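Local coordinates for hypothetical protein, GDSL-like Lipase/Acylhydrolase family protein (Bacteroides uniformis, PDB 4M8K) that is a putative GDSL-like lipase or acylhydrolase, and probably hydrolyses ester bonds in a substrate not yet identified, at residues His70-Gln75 with Ser213-Val218; Arg100-Arg105 with Ile115-Gly120; Tyr152-Leu157 with Asp183-His188; His197-Asp200 with His205-Val208. One frame throughout, in Å; residues are numbered along the deposited sequence.

From the N terminus, helix 64-71 and the turn after it open contact 1, which closes only at helix 208-222, near the C terminus. The other three contacts nest inside that long loop, in series and without crossing. Contact 2 folds the loop before strand 114-118 back onto the end of that strand. Contact 3 pairs helices 146-160 and 176-189; the first of them touches contact 2, where Leu153 and Leu157 meet Val117. Contact 4 closes the short loop of hairpin 201-202/205-206 and runs straight into helix 208-222, where Ile214 meets both Pro206 and Phe118. Contacts 1 and 3 thus join helices on opposite faces of the central parallel sheet.

Contact 1 of 4, residues His70-Gln75 with Ser213-Val218; sequences HEHGFQ and SIDAQV
Glu71 and Asp215 face each other across the gap between two helices, their carboxylates approaching from opposite directions with planes 36° apart. Glu71 OE1 comes to 2.5 Å from Asp215 OD2 and lies 3.1 Å from Asp215 OD1, so one oxygen of the glutamate sits against both oxygens of the aspartate. Such closeness is likely to raise the pKa of at least one of the two acids. The charge is also met from outside: Arg67 NE forms a salt bridge with Asp215 OD2, while its NH2 makes a long, weak ion pair with Glu71 OE2. Asp215 reaches across because CG stands anti to the backbone N (chi1 167°), and the glutamate meets it with a chain extended beyond CG. With an alanine here, Arg67 would probably lose its salt-bridge mate and the Glu71 carboxylate would be free to turn.

The elements joined are helix 64-71, part of the crossover between strands 22-27 and 75-81, and helix 208-222, which closes the domain; they pack side by side on one face of the parallel sheet of this SGNH-type alpha/beta fold.

The aromatic part of the contact is looser. His72 presents its ring edge to Asp215, with NE2 3.9 Å from OD1. Over one face of that ring lies Glu71 CB, 3.7 Å above the plane, and the ring also stacks with Trp219 of the second helix.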
loop_
_atom_site.group_PDB
_atom_site.type_symbol
_atom_site.label_atom_id
_atom_site.label_comp_id
_atom_site.label_asym_id
_atom_site.label_seq_id
_atom_site.Cartn_x
_atom_site.Cartn_y
_atom_site.Cartn_z
ATOM N N HIS A 70 12.885 10.825 -0.758
ATOM C CA HIS A 70 14.099 11.627 -0.647
ATOM C C HIS A 70 14.689 11.997 -1.998
ATOM O O HIS A 70 15.332 13.015 -2.122
ATOM C CB HIS A 70 15.081 10.926 0.284
ATOM C CG HIS A 70 14.598 10.915 1.708
ATOM N ND1 HIS A 70 15.132 11.729 2.681
ATOM C CD2 HIS A 70 13.580 10.242 2.305
ATOM C CE1 HIS A 70 14.490 11.537 3.822
ATOM N NE2 HIS A 70 13.544 10.638 3.622
ATOM N N GLU A 71 14.370 11.238 -3.035
ATOM C CA GLU A 71 14.889 11.528 -4.351
ATOM C C GLU A 71 14.102 12.615 -5.041
ATOM O O GLU A 71 14.627 13.241 -5.923
ATOM C CB GLU A 71 14.881 10.287 -5.258
ATOM C CG GLU A 71 16.004 9.312 -4.943
ATOM C CD GLU A 71 15.684 7.870 -5.297
ATOM O OE1 GLU A 71 14.690 7.590 -6.029
ATOM O OE2 GLU A 71 16.412 7.002 -4.777
ATOM N N HIS A 72 12.856 12.853 -4.652
ATOM C CA HIS A 72 11.959 13.649 -5.508
ATOM C C HIS A 72 11.314 14.868 -4.812
ATOM O O HIS A 72 10.306 15.378 -5.278
ATOM C CB HIS A 72 10.879 12.725 -6.081
ATOM C CG HIS A 72 11.441 11.609 -6.907
ATOM N ND1 HIS A 72 12.181 11.840 -8.042
ATOM C CD2 HIS A 72 11.390 10.267 -6.766
ATOM C CE1 HIS A 72 12.577 10.697 -8.559
ATOM N NE2 HIS A 72 12.118 9.724 -7.805
ATOM N N GLY A 73 11.876 15.302 -3.699
ATOM C CA GLY A 73 11.466 16.583 -3.085
ATOM C C GLY A 73 10.195 16.499 -2.260
ATOM O O GLY A 73 9.458 17.484 -2.119
ATOM N N PHE A 74 9.916 15.311 -1.729
ATOM C CA PHE A 74 8.703 15.132 -0.954
ATOM C C PHE A 74 9.063 15.114 0.504
ATOM O O PHE A 74 10.203 15.061 0.873
ATOM C CB PHE A 74 8.022 13.815 -1.337
ATOM C CG PHE A 74 7.440 13.820 -2.729
ATOM C CD1 PHE A 74 6.605 14.834 -3.149
ATOM C CD2 PHE A 74 7.758 12.805 -3.637
ATOM C CE1 PHE A 74 6.092 14.861 -4.438
ATOM C CE2 PHE A 74 7.221 12.815 -4.932
ATOM C CZ PHE A 74 6.374 13.834 -5.331
ATOM N N GLN A 75 8.038 15.017 1.314
ATOM C CA GLN A 75 8.177 14.853 2.723
ATOM C C GLN A 75 7.322 13.648 3.152
ATOM O O GLN A 75 6.172 13.530 2.705
ATOM C CB GLN A 75 7.680 16.159 3.247
ATOM C CG GLN A 75 7.592 16.373 4.703
ATOM C CD GLN A 75 6.996 17.781 4.938
ATOM O OE1 GLN A 75 6.086 17.931 5.728
ATOM N NE2 GLN A 75 7.518 18.813 4.225
ATOM N N SER A 213 13.507 -0.779 -8.233
ATOM C CA SER A 213 12.562 -0.895 -9.354
ATOM C C SER A 213 11.207 -0.326 -8.981
ATOM O O SER A 213 10.550 0.336 -9.824
ATOM C CB SER A 213 12.461 -2.360 -9.813
ATOM O OG SER A 213 13.735 -2.836 -10.232
ATOM N N ILE A 214 10.748 -0.608 -7.755
ATOM C CA ILE A 214 9.438 -0.079 -7.291
ATOM C C ILE A 214 9.466 1.451 -7.262
ATOM O O ILE A 214 8.606 2.113 -7.844
ATOM C CB ILE A 214 8.994 -0.605 -5.917
ATOM C CG1 ILE A 214 8.759 -2.118 -5.975
ATOM C CG2 ILE A 214 7.739 0.135 -5.468
ATOM C CD1 ILE A 214 8.576 -2.765 -4.599
ATOM N N ASP A 215 10.472 1.988 -6.598
ATOM C CA ASP A 215 10.747 3.456 -6.595
ATOM C C ASP A 215 10.650 4.018 -7.994
ATOM O O ASP A 215 9.839 4.914 -8.255
ATOM C CB ASP A 215 12.119 3.704 -5.926
ATOM C CG ASP A 215 12.686 5.125 -6.118
ATOM O OD1 ASP A 215 11.946 6.089 -6.328
ATOM O OD2 ASP A 215 13.927 5.203 -6.087
ATOM N N ALA A 216 11.412 3.437 -8.929
ATOM C CA ALA A 216 11.462 3.974 -10.276
ATOM C C ALA A 216 10.112 3.876 -10.967
ATOM O O ALA A 216 9.697 4.836 -11.592
ATOM C CB ALA A 216 12.548 3.307 -11.135
ATOM N N GLN A 217 9.424 2.747 -10.816
ATOM C CA GLN A 217 8.147 2.569 -11.474
ATOM C C GLN A 217 7.037 3.454 -10.892
ATOM O O GLN A 217 6.185 3.926 -11.636
ATOM C CB GLN A 217 7.726 1.085 -11.455
ATOM C CG GLN A 217 8.499 0.284 -12.475
ATOM C CD GLN A 217 8.271 -1.205 -12.365
ATOM O OE1 GLN A 217 7.138 -1.677 -12.184
ATOM N NE2 GLN A 217 9.361 -1.968 -12.491
ATOM N N VAL A 218 7.019 3.646 -9.571
ATOM C CA VAL A 218 6.078 4.604 -8.960
ATOM C C VAL A 218 6.343 6.017 -9.538
ATOM O O VAL A 218 5.406 6.721 -9.952
ATOM C CB VAL A 218 6.135 4.555 -7.411
ATOM C CG1 VAL A 218 5.325 5.679 -6.791
ATOM C CG2 VAL A 218 5.621 3.207 -6.900
#

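Contact 2 of 4, residues Arg100-Arg105 with Ile115-Gly120; sequences RSFITR and ILVFGG
The Phe102 ring meets the end of strand 114-118 mainly with its rim. Phe118 O lies in the ring plane, 3.6 Å from Phe102 CZ, and Val117 CG1 sits near the same plane, 4.2 Å from Phe102 CD2. Gly119 comes in obliquely, its CA 3.4 Å from Phe102 CZ and about as near to CE2. Ser85 and Leu26 add further contacts to this phenylalanine. Phe118 starts away from Phe102, and its ring meets Trp64 with the planes at about 65°.

Glycine at 119 is part of the fit, since a CB there would point at the ring and clash with Phe102 CE2. A serine in place of Phe102 would probably open a gap beside Gly119 and leave Val117 CG1 without its aromatic neighbour.

Phe102 is presented by a tight turn. Ser101 O accepts from both Thr104 N and Thr104 OG1, the hydroxyl lying 2.7 Å away in the carbonyl plane on a lone pair. The guanidinium of Arg105 is spread over backbone carbonyls: NH1 donates to Arg100 O at 3.0 Å, the oxygen tilted 15° out of the guanidinium plane, while NH2 serves Asn80 O and Gly27 O. The buried arginine thereby ties this loop to the ends of strands 75-81 and 22-27.

Gly120 then takes the N-cap position of helix 121-126, with backbone angles (phi 109°) that suit glycine. A central strand running through glycines into a Gly-x-Asn-Asp helix start is the arrangement of the third conserved block of SGNH hydrolases, at the carboxyl end of the strands, where this family's active site lies.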
loop_
_atom_site.group_PDB
_atom_site.type_symbol
_atom_site.label_atom_id
_atom_site.label_comp_id
_atom_site.label_asym_id
_atom_site.label_seq_id
_atom_site.Cartn_x
_atom_site.Cartn_y
_atom_site.Cartn_z
ATOM N N ARG A 100 -6.721 -5.023 11.786
ATOM C CA ARG A 100 -5.544 -4.530 11.070
ATOM C C ARG A 100 -5.681 -4.341 9.580
ATOM O O ARG A 100 -4.682 -4.025 8.918
ATOM C CB ARG A 100 -4.359 -5.486 11.254
ATOM C CG ARG A 100 -4.588 -6.867 10.601
ATOM C CD ARG A 100 -3.571 -7.916 11.138
ATOM N NE ARG A 100 -3.919 -8.281 12.492
ATOM C CZ ARG A 100 -3.169 -9.054 13.268
ATOM N NH1 ARG A 100 -1.982 -9.517 12.856
ATOM N NH2 ARG A 100 -3.590 -9.330 14.465
ATOM N N SER A 101 -6.875 -4.485 9.044
ATOM C CA SER A 101 -7.034 -4.446 7.613
ATOM C C SER A 101 -6.883 -3.034 7.112
ATOM O O SER A 101 -7.051 -2.099 7.902
ATOM C CB SER A 101 -8.389 -5.038 7.243
ATOM O OG SER A 101 -9.415 -4.347 7.894
ATOM N N PHE A 102 -6.585 -2.859 5.814
ATOM C CA PHE A 102 -6.300 -1.506 5.294
ATOM C C PHE A 102 -7.500 -0.630 5.622
ATOM O O PHE A 102 -7.358 0.509 5.965
ATOM C CB PHE A 102 -6.072 -1.473 3.790
ATOM C CG PHE A 102 -4.677 -1.862 3.351
ATOM C CD1 PHE A 102 -3.968 -2.849 3.973
ATOM C CD2 PHE A 102 -4.106 -1.224 2.276
ATOM C CE1 PHE A 102 -2.676 -3.152 3.577
ATOM C CE2 PHE A 102 -2.855 -1.562 1.828
ATOM C CZ PHE A 102 -2.131 -2.522 2.485
ATOM N N ILE A 103 -8.687 -1.193 5.485
ATOM C CA ILE A 103 -9.926 -0.405 5.578
ATOM C C ILE A 103 -10.215 0.093 6.985
ATOM O O ILE A 103 -11.027 1.012 7.170
ATOM C CB ILE A 103 -11.124 -1.149 4.962
ATOM C CG1 ILE A 103 -11.390 -2.488 5.659
ATOM C CG2 ILE A 103 -10.914 -1.340 3.459
ATOM C CD1 ILE A 103 -12.527 -3.237 4.981
ATOM N N THR A 104 -9.489 -0.417 7.955
ATOM C CA THR A 104 -9.606 0.052 9.322
ATOM C C THR A 104 -8.573 1.111 9.671
ATOM O O THR A 104 -8.653 1.685 10.735
ATOM C CB THR A 104 -9.458 -1.110 10.321
ATOM O OG1 THR A 104 -8.097 -1.567 10.330
ATOM C CG2 THR A 104 -10.377 -2.265 9.935
ATOM N N ARG A 105 -7.612 1.368 8.777
ATOM C CA ARG A 105 -6.509 2.292 9.062
ATOM C C ARG A 105 -6.542 3.592 8.301
ATOM O O ARG A 105 -5.655 4.407 8.416
ATOM C CB ARG A 105 -5.225 1.546 8.790
ATOM C CG ARG A 105 -4.939 0.540 9.914
ATOM C CD ARG A 105 -4.172 -0.689 9.457
ATOM N NE ARG A 105 -3.001 -0.312 8.695
ATOM C CZ ARG A 105 -2.462 -1.002 7.710
ATOM N NH1 ARG A 105 -2.934 -2.176 7.337
ATOM N NH2 ARG A 105 -1.436 -0.493 7.094
ATOM N N ILE A 115 -1.345 10.165 -1.433
ATOM C CA ILE A 115 -1.512 8.884 -0.729
ATOM C C ILE A 115 -1.144 7.734 -1.694
ATOM O O ILE A 115 -1.679 7.621 -2.804
ATOM C CB ILE A 115 -2.928 8.690 -0.188
ATOM C CG1 ILE A 115 -3.250 9.802 0.814
ATOM C CG2 ILE A 115 -3.068 7.319 0.461
ATOM C CD1 ILE A 115 -4.664 9.830 1.281
ATOM N N LEU A 116 -0.213 6.903 -1.249
ATOM C CA LEU A 116 0.192 5.722 -1.964
ATOM C C LEU A 116 -0.327 4.459 -1.237
ATOM O O LEU A 116 0.112 4.131 -0.140
ATOM C CB LEU A 116 1.709 5.707 -2.129
ATOM C CG LEU A 116 2.324 7.003 -2.669
ATOM C CD1 LEU A 116 3.834 6.865 -2.633
ATOM C CD2 LEU A 116 1.859 7.370 -4.071
ATOM N N VAL A 117 -1.263 3.780 -1.897
ATOM C CA VAL A 117 -1.894 2.556 -1.399
ATOM C C VAL A 117 -1.167 1.395 -2.041
ATOM O O VAL A 117 -1.093 1.324 -3.276
ATOM C CB VAL A 117 -3.404 2.486 -1.754
ATOM C CG1 VAL A 117 -4.039 1.266 -1.111
ATOM C CG2 VAL A 117 -4.118 3.735 -1.291
ATOM N N PHE A 118 -0.597 0.509 -1.207
ATOM C CA PHE A 118 0.225 -0.617 -1.680
ATOM C C PHE A 118 -0.175 -1.882 -0.918
ATOM O O PHE A 118 0.489 -2.348 0.010
ATOM C CB PHE A 118 1.697 -0.264 -1.494
ATOM C CG PHE A 118 2.671 -1.153 -2.180
ATOM C CD1 PHE A 118 2.294 -2.352 -2.810
ATOM C CD2 PHE A 118 3.989 -0.776 -2.222
ATOM C CE1 PHE A 118 3.207 -3.093 -3.449
ATOM C CE2 PHE A 118 4.930 -1.522 -2.884
ATOM C CZ PHE A 118 4.552 -2.700 -3.487
ATOM N N GLY A 119 -1.286 -2.455 -1.348
ATOM C CA GLY A 119 -1.880 -3.635 -0.710
ATOM C C GLY A 119 -2.453 -4.647 -1.706
ATOM O O GLY A 119 -2.441 -4.460 -2.977
ATOM N N GLY A 120 -2.910 -5.743 -1.121
ATOM C CA GLY A 120 -3.473 -6.845 -1.886
ATOM C C GLY A 120 -2.652 -8.089 -1.947
ATOM O O GLY A 120 -3.190 -9.179 -2.155
#

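Contact 3 of 4, residues Tyr152-Leu157 with Asp183-His188; sequences YLLASL and DEICRH
Leu154 carries the apolar contact almost alone, pushing CD1 between Ile185 and Cys186 on the neighbouring helix. CD1 lies 3.9 Å from Cys186 CA and 4.1 Å from Cys186 SG, and from another direction it meets Ile185 CG2 at 4.2 Å. The reach comes from its torsions: CG is anti to the carbonyl carbon (chi1 -56°) and the chain extends from there to CD1. It therefore touches backbone as much as side chain. Cys186 starts with its CB turned away, yet SG still borders the methyl. Phe150, one turn earlier on helix 146-160, packs on both Ile185 and Cys186, and Tyr189 of helix 176-189 also packs on Leu154.

Several polar groups are paired within their own helix. Ser156 OG turns back to Tyr152 O at 2.8 Å; Ser156 N reaches the same oxygen from the opposite face of the carbonyl plane, and OG also sits over the centre of the Tyr152 ring. On helix 176-189, Arg187 grips Glu184 side-on, NE to OE1 at 3.2 Å and NH2 to OE2 at 3.0 Å. Both oxygens lie near the guanidinium plane, though each is met from well above the carboxylate plane. Asp183 is the exception, in a salt bridge with Arg195.

The two helices belong to successive beta-alpha-beta crossovers, joining strands 114-118, 165-170 and 192-195 along one face of the sheet. Since no hydrogen bond or salt bridge spans these two segments, the contact rests on buried apolar surface and the close van der Waals fit of Leu154 CD1, with no directional bond to fix their register.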
loop_
_atom_site.group_PDB
_atom_site.type_symbol
_atom_site.label_atom_id
_atom_site.label_comp_id
_atom_site.label_asym_id
_atom_site.label_seq_id
_atom_site.Cartn_x
_atom_site.Cartn_y
_atom_site.Cartn_z
ATOM N N TYR A 152 -14.513 -0.272 -1.047
ATOM C CA TYR A 152 -14.821 0.565 0.111
ATOM C C TYR A 152 -13.586 1.428 0.405
ATOM O O TYR A 152 -13.689 2.603 0.787
ATOM C CB TYR A 152 -15.306 -0.289 1.294
ATOM C CG TYR A 152 -15.372 0.403 2.664
ATOM C CD1 TYR A 152 -14.243 0.513 3.483
ATOM C CD2 TYR A 152 -16.551 0.912 3.147
ATOM C CE1 TYR A 152 -14.300 1.123 4.744
ATOM C CE2 TYR A 152 -16.625 1.492 4.411
ATOM C CZ TYR A 152 -15.514 1.595 5.199
ATOM O OH TYR A 152 -15.598 2.204 6.412
ATOM N N LEU A 153 -12.422 0.853 0.185
ATOM C CA LEU A 153 -11.145 1.526 0.455
ATOM C C LEU A 153 -11.014 2.769 -0.378
ATOM O O LEU A 153 -10.827 3.883 0.150
ATOM C CB LEU A 153 -9.969 0.561 0.185
ATOM C CG LEU A 153 -8.563 1.126 0.465
ATOM C CD1 LEU A 153 -8.401 1.531 1.921
ATOM C CD2 LEU A 153 -7.489 0.118 0.098
ATOM N N LEU A 154 -11.085 2.614 -1.690
ATOM C CA LEU A 154 -10.933 3.794 -2.547
ATOM C C LEU A 154 -12.075 4.788 -2.321
ATOM O O LEU A 154 -11.854 5.991 -2.316
ATOM C CB LEU A 154 -10.824 3.419 -4.007
ATOM C CG LEU A 154 -9.702 2.423 -4.361
ATOM C CD1 LEU A 154 -9.516 2.349 -5.867
ATOM C CD2 LEU A 154 -8.388 2.819 -3.731
ATOM N N ALA A 155 -13.275 4.282 -2.134
ATOM C CA ALA A 155 -14.449 5.158 -1.982
ATOM C C ALA A 155 -14.258 6.010 -0.768
ATOM O O ALA A 155 -14.447 7.201 -0.815
ATOM C CB ALA A 155 -15.721 4.338 -1.868
ATOM N N SER A 156 -13.842 5.381 0.325
ATOM C CA SER A 156 -13.617 6.066 1.613
ATOM C C SER A 156 -12.408 6.983 1.626
ATOM O O SER A 156 -12.518 8.080 2.184
ATOM C CB SER A 156 -13.455 5.064 2.770
ATOM O OG SER A 156 -14.600 4.248 2.863
ATOM N N LEU A 157 -11.273 6.555 1.026
ATOM C CA LEU A 157 -10.137 7.455 0.892
ATOM C C LEU A 157 -10.493 8.726 0.114
ATOM O O LEU A 157 -10.082 9.840 0.496
ATOM C CB LEU A 157 -8.981 6.777 0.211
ATOM C CG LEU A 157 -8.272 5.785 1.115
ATOM C CD1 LEU A 157 -7.228 5.030 0.285
ATOM C CD2 LEU A 157 -7.684 6.489 2.321
ATOM N N ASP A 183 -7.463 -3.386 -10.735
ATOM C CA ASP A 183 -7.362 -2.510 -11.898
ATOM C C ASP A 183 -8.736 -1.993 -12.276
ATOM O O ASP A 183 -8.902 -0.821 -12.567
ATOM C CB ASP A 183 -6.710 -3.222 -13.071
ATOM C CG ASP A 183 -6.175 -2.246 -14.097
ATOM O OD1 ASP A 183 -5.414 -1.350 -13.775
ATOM O OD2 ASP A 183 -6.526 -2.340 -15.241
ATOM N N GLU A 184 -9.711 -2.883 -12.269
ATOM C CA GLU A 184 -11.103 -2.517 -12.563
ATOM C C GLU A 184 -11.674 -1.498 -11.550
ATOM O O GLU A 184 -12.349 -0.526 -11.902
ATOM C CB GLU A 184 -11.978 -3.768 -12.559
ATOM C CG GLU A 184 -13.481 -3.480 -12.600
ATOM C CD GLU A 184 -13.924 -2.729 -13.852
ATOM O OE1 GLU A 184 -13.112 -2.467 -14.768
ATOM O OE2 GLU A 184 -15.117 -2.398 -13.951
ATOM N N ILE A 185 -11.432 -1.754 -10.274
ATOM C CA ILE A 185 -11.919 -0.872 -9.223
ATOM C C ILE A 185 -11.188 0.478 -9.230
ATOM O O ILE A 185 -11.868 1.520 -9.075
ATOM C CB ILE A 185 -11.851 -1.569 -7.812
ATOM C CG1 ILE A 185 -12.754 -2.797 -7.798
ATOM C CG2 ILE A 185 -12.293 -0.622 -6.717
ATOM C CD1 ILE A 185 -12.528 -3.736 -6.644
ATOM N N CYS A 186 -9.853 0.501 -9.419
ATOM C CA CYS A 186 -9.146 1.748 -9.660
ATOM C C CYS A 186 -9.757 2.532 -10.813
ATOM O O CYS A 186 -9.988 3.743 -10.702
ATOM C CB CYS A 186 -7.700 1.505 -9.990
ATOM S SG CYS A 186 -6.735 1.025 -8.515
ATOM N N ARG A 187 -10.047 1.854 -11.904
ATOM C CA ARG A 187 -10.706 2.530 -13.064
ATOM C C ARG A 187 -12.093 3.108 -12.680
ATOM O O ARG A 187 -12.433 4.256 -13.041
ATOM C CB ARG A 187 -10.787 1.579 -14.262
ATOM C CG ARG A 187 -11.470 2.215 -15.515
ATOM C CD ARG A 187 -12.457 1.310 -16.299
ATOM N NE ARG A 187 -13.483 0.674 -15.441
ATOM C CZ ARG A 187 -14.604 1.261 -15.017
ATOM N NH1 ARG A 187 -14.900 2.494 -15.383
ATOM N NH2 ARG A 187 -15.458 0.607 -14.232
ATOM N N HIS A 188 -12.883 2.346 -11.927
ATOM C CA HIS A 188 -14.170 2.863 -11.473
ATOM C C HIS A 188 -13.988 4.196 -10.748
ATOM O O HIS A 188 -14.662 5.134 -11.020
ATOM C CB HIS A 188 -14.870 1.864 -10.545
ATOM C CG HIS A 188 -16.212 2.338 -10.042
ATOM N ND1 HIS A 188 -17.398 2.092 -10.719
ATOM C CD2 HIS A 188 -16.555 3.065 -8.947
ATOM C CE1 HIS A 188 -18.409 2.651 -10.071
ATOM N NE2 HIS A 188 -17.927 3.260 -9.000
#

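Contact 4 of 4, residues His197-Asp200 with His205-Val208; sequences HDID and HPSV. With ACT (acetate ion), chain C.
Asp200 and Ser207 join the two ends of the short hairpin 201-202/205-206, just before helix 208-222 begins. Ser207 OG donates to Asp200 OD2 at 2.5 Å, using the anti lone pair of the carboxylate. Ser207 N gives a nearly straight bond to Asp200 O (172°, 3.2 Å), though it is tilted from the carbonyl plane. The same carbonyl oxygen receives a CA-H...O contact from Pro206 CA, and Ile199 CG2 touches Pro206 CG at 4.3 Å in the apolar part.

The serine hydroxyl works in both directions. Held between the backbone N and the carbonyl carbon (chi1 65°), OG also accepts from Gly210 N, which makes Ser207 the N-cap of the helix. The bond to Asp200 OD2 probably steadies the capping hydroxyl. Around it, Pro206 O takes bonds from Tyr46 and Asn55, while Ile199 packs on Ser213 and Gln217. At the far end of this segment, His197 ND1 donates to Asp198 OD2.

Two residues before Ser207, His205 is probably positioned by this turn, its ring stacked on Trp45 and ND1 bonded to Trp203 O. The bound acetate, probably from the crystallisation liquor, is also hydrogen-bonded to Ser29, Gly84 and Asn122, a set consistent with the nucleophile and oxyanion hole of SGNH hydrolases and with His205 as the catalytic base. The acetate O lies in the plane of the His205 ring, 2.8 Å from NE2.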
loop_
_atom_site.group_PDB
_atom_site.type_symbol
_atom_site.label_atom_id
_atom_site.label_comp_id
_atom_site.label_asym_id
_atom_site.label_seq_id
_atom_site.Cartn_x
_atom_site.Cartn_y
_atom_site.Cartn_z
ATOM N N HIS A 197 6.175 -4.430 -12.398
ATOM C CA HIS A 197 6.665 -5.558 -13.165
ATOM C C HIS A 197 8.156 -5.772 -12.884
ATOM O O HIS A 197 8.871 -4.833 -12.597
ATOM C CB HIS A 197 6.439 -5.309 -14.655
ATOM C CG HIS A 197 7.108 -4.060 -15.149
ATOM N ND1 HIS A 197 8.387 -4.042 -15.681
ATOM C CD2 HIS A 197 6.662 -2.781 -15.206
ATOM C CE1 HIS A 197 8.702 -2.806 -16.012
ATOM N NE2 HIS A 197 7.680 -2.024 -15.726
ATOM N N ASP A 198 8.619 -7.003 -13.009
ATOM C CA ASP A 198 10.056 -7.289 -12.919
ATOM C C ASP A 198 10.642 -6.776 -11.614
ATOM O O ASP A 198 11.653 -6.090 -11.584
ATOM C CB ASP A 198 10.756 -6.690 -14.137
ATOM C CG ASP A 198 10.156 -7.214 -15.422
ATOM O OD1 ASP A 198 10.190 -8.446 -15.596
ATOM O OD2 ASP A 198 9.614 -6.419 -16.215
ATOM N N ILE A 199 9.975 -7.132 -10.532
ATOM C CA ILE A 199 10.426 -6.784 -9.195
ATOM C C ILE A 199 11.201 -7.959 -8.572
ATOM O O ILE A 199 10.634 -8.987 -8.254
ATOM C CB ILE A 199 9.201 -6.407 -8.324
ATOM C CG1 ILE A 199 8.352 -5.299 -8.980
ATOM C CG2 ILE A 199 9.630 -5.952 -6.979
ATOM C CD1 ILE A 199 9.105 -4.028 -9.340
ATOM N N ASP A 200 12.491 -7.762 -8.343
ATOM C CA ASP A 200 13.325 -8.764 -7.747
ATOM C C ASP A 200 12.909 -8.971 -6.307
ATOM O O ASP A 200 12.797 -8.014 -5.538
ATOM C CB ASP A 200 14.803 -8.366 -7.824
ATOM C CG ASP A 200 15.726 -9.474 -7.409
ATOM O OD1 ASP A 200 15.857 -10.463 -8.189
ATOM O OD2 ASP A 200 16.333 -9.384 -6.295
ATOM N N HIS A 205 9.637 -10.977 -0.778
ATOM C CA HIS A 205 9.588 -9.522 -0.554
ATOM C C HIS A 205 10.704 -8.783 -1.282
ATOM O O HIS A 205 11.729 -9.355 -1.578
ATOM C CB HIS A 205 9.635 -9.243 0.925
ATOM C CG HIS A 205 8.502 -9.857 1.694
ATOM N ND1 HIS A 205 8.389 -11.211 1.873
ATOM C CD2 HIS A 205 7.418 -9.311 2.291
ATOM C CE1 HIS A 205 7.330 -11.474 2.610
ATOM N NE2 HIS A 205 6.693 -10.341 2.843
ATOM N N PRO A 206 10.483 -7.518 -1.627
ATOM C CA PRO A 206 11.532 -6.945 -2.499
ATOM C C PRO A 206 12.910 -6.893 -1.856
ATOM O O PRO A 206 13.048 -6.698 -0.630
ATOM C CB PRO A 206 11.017 -5.548 -2.787
ATOM C CG PRO A 206 9.523 -5.653 -2.665
ATOM C CD PRO A 206 9.324 -6.625 -1.506
ATOM N N SER A 207 13.898 -7.141 -2.711
ATOM C CA SER A 207 15.303 -7.030 -2.441
ATOM C C SER A 207 15.695 -5.588 -2.622
ATOM O O SER A 207 14.874 -4.747 -2.996
ATOM C CB SER A 207 16.093 -7.905 -3.440
ATOM O OG SER A 207 15.944 -7.419 -4.769
ATOM N N VAL A 208 16.957 -5.302 -2.399
ATOM C CA VAL A 208 17.472 -3.969 -2.600
ATOM C C VAL A 208 17.216 -3.550 -4.035
ATOM O O VAL A 208 16.707 -2.468 -4.284
ATOM C CB VAL A 208 18.961 -3.900 -2.279
ATOM C CG1 VAL A 208 19.593 -2.594 -2.832
ATOM C CG2 VAL A 208 19.171 -3.961 -0.783
HETATM C C ACT C . 3.379 -8.995 3.459
HETATM O O ACT C . 4.298 -9.625 4.007
HETATM O OXT ACT C . 2.678 -8.236 4.131
HETATM C CH3 ACT C . 3.105 -9.105 1.990
#